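Local coordinates for protein phenolpthiocerol synthesis type-I polyketide synthase ppsA (Mycobacterium bovis, PDB 7AKC) that probably helps build the lipid core of phthiocerols and phenolphthiocerols, here through the acyltransferase domain of a modular polyketide synthase, at residues H214-M225 / W260-V268. Numbering follows the deposited sequence.
Sequences HNPAMDALQPAM and WATNMRNPV
His214 meets the end of helix 257-265 in the acyltransferase domain, and His214 NE2 is hydrogen-bonded to OG of Ser112, in a GxSxG sequence that fits a nucleophile elbow. This is consistent with the Ser-His dyad known from acyltransferases of this family. His214 N donates to Met264 O (2.8 Å). From CB outward, the side chain runs along the turn that follows the helix. CB and CG lie beside Asn266 O. His214 ND1 donates to Asn266 O at 2.8 Å, bent to 130° at the hydrogen; the acceptor is tilted from the ring plane. Asn263 O lies at the ring edge, in plane, 3.1 Å from His214 CE1. Val268 CG2 sits over the centre of one face of the His214 ring, 3.4 Å from its centroid, a CH-pi contact. The bonds to Asn266 O and Ser112 OG, with Val268 over one face, probably limit the ring's rotation.

Arg265 ties the 3-10 segment 216-220 to the helix. Its chain bends at chi2 (59°), and the guanidinium lies with one face over the Asn215-Pro216 peptide. NE forms a salt bridge with Asp219 OD1 on the syn side, while water 2 links NH2 to OD2. Farther along, Met264 SD packs on Met225 CG, and Met264 CE reaches Met218 SD. Gln222 NE2 donates almost straight (174°) to Ala261 O, 2.9 Å away, from above the carbonyl plane.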
# COMPACT_ATOMS: atom_id res chain seq x y z
N HIS A 214 -8.50 -1.04 4.68
CA HIS A 214 -7.70 -1.42 5.88
C HIS A 214 -8.43 -1.09 7.19
O HIS A 214 -7.77 -0.67 8.13
CB HIS A 214 -6.27 -0.90 5.77
CG HIS A 214 -5.76 -1.05 4.39
ND1 HIS A 214 -5.66 -2.26 3.77
CD2 HIS A 214 -5.39 -0.13 3.48
CE1 HIS A 214 -5.23 -2.10 2.55
NE2 HIS A 214 -5.07 -0.81 2.35
N ASN A 215 -9.73 -1.34 7.20
CA ASN A 215 -10.55 -1.08 8.41
C ASN A 215 -11.81 -1.95 8.34
O ASN A 215 -12.09 -2.47 7.27
CB ASN A 215 -10.77 0.43 8.61
CG ASN A 215 -11.74 1.01 7.61
OD1 ASN A 215 -12.94 1.01 7.84
ND2 ASN A 215 -11.22 1.52 6.51
N PRO A 216 -12.56 -2.14 9.45
CA PRO A 216 -13.73 -3.03 9.45
C PRO A 216 -14.83 -2.78 8.42
O PRO A 216 -15.61 -3.64 8.19
CB PRO A 216 -14.29 -2.85 10.87
CG PRO A 216 -13.08 -2.52 11.70
CD PRO A 216 -12.29 -1.62 10.79
N ALA A 217 -14.85 -1.60 7.82
CA ALA A 217 -15.85 -1.29 6.77
C ALA A 217 -15.63 -2.18 5.55
O ALA A 217 -16.55 -2.35 4.76
CB ALA A 217 -15.78 0.15 6.41
N MET A 218 -14.41 -2.71 5.40
CA MET A 218 -14.11 -3.61 4.27
C MET A 218 -14.63 -5.04 4.51
O MET A 218 -14.71 -5.79 3.54
CB MET A 218 -12.60 -3.63 4.01
CG MET A 218 -12.04 -2.27 3.73
SD MET A 218 -12.57 -1.62 2.13
CE MET A 218 -13.69 -0.32 2.64
N ASP A 219 -14.96 -5.40 5.75
CA ASP A 219 -15.39 -6.79 6.04
C ASP A 219 -16.57 -7.16 5.15
O ASP A 219 -16.56 -8.24 4.58
CB ASP A 219 -15.86 -6.94 7.48
CG ASP A 219 -14.78 -6.79 8.53
OD1 ASP A 219 -13.61 -6.89 8.17
OD2 ASP A 219 -15.13 -6.58 9.69
N ALA A 220 -17.52 -6.24 5.01
CA ALA A 220 -18.76 -6.54 4.25
C ALA A 220 -18.52 -6.72 2.75
O ALA A 220 -19.39 -7.28 2.12
CB ALA A 220 -19.79 -5.47 4.50
N LEU A 221 -17.38 -6.27 2.22
CA LEU A 221 -17.07 -6.39 0.77
C LEU A 221 -16.27 -7.67 0.47
O LEU A 221 -16.10 -7.98 -0.71
CB LEU A 221 -16.27 -5.17 0.31
CG LEU A 221 -16.80 -3.80 0.73
CD1 LEU A 221 -15.88 -2.71 0.22
CD2 LEU A 221 -18.21 -3.59 0.21
N GLN A 222 -15.81 -8.37 1.50
CA GLN A 222 -14.95 -9.55 1.27
C GLN A 222 -15.75 -10.69 0.62
O GLN A 222 -15.19 -11.28 -0.30
CB GLN A 222 -14.25 -9.99 2.56
CG GLN A 222 -13.27 -8.96 3.11
CD GLN A 222 -12.63 -9.48 4.36
OE1 GLN A 222 -13.30 -9.86 5.32
NE2 GLN A 222 -11.31 -9.54 4.37
N PRO A 223 -17.02 -11.04 0.99
CA PRO A 223 -17.70 -12.12 0.27
C PRO A 223 -17.83 -11.84 -1.22
O PRO A 223 -17.62 -12.75 -2.02
CB PRO A 223 -19.07 -12.21 0.96
CG PRO A 223 -18.82 -11.68 2.34
CD PRO A 223 -17.86 -10.53 2.09
N ALA A 224 -18.15 -10.59 -1.59
CA ALA A 224 -18.28 -10.17 -2.99
C ALA A 224 -16.95 -10.35 -3.71
O ALA A 224 -16.91 -10.91 -4.81
N MET A 225 -15.84 -9.97 -3.06
CA MET A 225 -14.51 -10.12 -3.63
C MET A 225 -14.19 -11.57 -3.90
O MET A 225 -13.74 -11.90 -4.99
CB MET A 225 -13.44 -9.50 -2.72
CG MET A 225 -13.48 -7.99 -2.75
SD MET A 225 -12.64 -7.27 -4.20
CE MET A 225 -10.94 -7.78 -3.88
N TRP A 260 -6.82 -11.01 -2.41
CA TRP A 260 -7.29 -9.62 -2.61
C TRP A 260 -8.37 -9.19 -1.63
O TRP A 260 -8.34 -8.05 -1.14
CB TRP A 260 -7.70 -9.39 -4.09
CG TRP A 260 -6.55 -9.70 -5.02
CD1 TRP A 260 -6.48 -10.72 -5.93
CD2 TRP A 260 -5.26 -9.08 -5.01
NE1 TRP A 260 -5.23 -10.75 -6.51
CE2 TRP A 260 -4.46 -9.75 -5.96
CE3 TRP A 260 -4.68 -8.04 -4.25
CZ2 TRP A 260 -3.12 -9.43 -6.16
CZ3 TRP A 260 -3.37 -7.70 -4.49
CH2 TRP A 260 -2.60 -8.40 -5.42
N ALA A 261 -9.26 -10.13 -1.22
CA ALA A 261 -10.26 -9.85 -0.17
C ALA A 261 -9.57 -9.58 1.17
O ALA A 261 -9.96 -8.68 1.92
CB ALA A 261 -11.22 -11.04 -0.03
N THR A 262 -8.50 -10.34 1.46
CA THR A 262 -7.75 -10.17 2.71
C THR A 262 -6.95 -8.89 2.71
O THR A 262 -6.92 -8.16 3.71
CB THR A 262 -6.88 -11.40 2.95
OG1 THR A 262 -7.72 -12.53 3.19
CG2 THR A 262 -5.89 -11.21 4.11
N ASN A 263 -6.28 -8.61 1.58
CA ASN A 263 -5.42 -7.44 1.40
C ASN A 263 -6.15 -6.11 1.63
O ASN A 263 -5.60 -5.19 2.24
CB ASN A 263 -4.74 -7.48 0.02
CG ASN A 263 -4.14 -6.17 -0.40
OD1 ASN A 263 -4.82 -5.34 -1.04
ND2 ASN A 263 -2.91 -5.92 0.04
N MET A 264 -7.39 -6.04 1.16
CA MET A 264 -8.19 -4.79 1.30
C MET A 264 -8.59 -4.52 2.76
O MET A 264 -8.82 -3.36 3.07
CB MET A 264 -9.43 -4.84 0.40
CG MET A 264 -10.53 -5.72 0.92
SD MET A 264 -11.85 -5.92 -0.29
CE MET A 264 -12.11 -4.23 -0.78
N ARG A 265 -8.65 -5.55 3.61
CA ARG A 265 -9.09 -5.38 5.02
C ARG A 265 -7.88 -5.30 5.95
O ARG A 265 -7.89 -4.47 6.85
CB ARG A 265 -9.96 -6.57 5.44
CG ARG A 265 -10.26 -6.67 6.92
CD ARG A 265 -10.95 -5.44 7.45
NE ARG A 265 -11.16 -5.53 8.88
CZ ARG A 265 -10.32 -5.08 9.80
NH1 ARG A 265 -9.19 -4.49 9.44
NH2 ARG A 265 -10.62 -5.22 11.07
N ASN A 266 -6.88 -6.17 5.74
CA ASN A 266 -5.76 -6.21 6.67
C ASN A 266 -4.99 -4.91 6.71
O ASN A 266 -4.94 -4.19 5.71
CB ASN A 266 -4.77 -7.31 6.23
CG ASN A 266 -5.13 -8.69 6.71
OD1 ASN A 266 -6.22 -8.94 7.23
ND2 ASN A 266 -4.22 -9.63 6.48
N PRO A 267 -4.29 -4.64 7.82
CA PRO A 267 -3.34 -3.52 7.82
C PRO A 267 -2.28 -3.73 6.71
O PRO A 267 -2.06 -4.85 6.19
CB PRO A 267 -2.62 -3.62 9.18
CG PRO A 267 -3.30 -4.63 9.94
CD PRO A 267 -4.23 -5.42 9.06
N VAL A 268 -1.65 -2.64 6.32
CA VAL A 268 -0.60 -2.67 5.27
C VAL A 268 0.76 -2.74 5.99
O VAL A 268 1.14 -1.77 6.68
CB VAL A 268 -0.66 -1.38 4.44
CG1 VAL A 268 0.49 -1.36 3.41
CG2 VAL A 268 -2.03 -1.22 3.76
O HOH W 1 -6.74 -2.53 9.91
O HOH W 2 -13.28 -6.34 11.50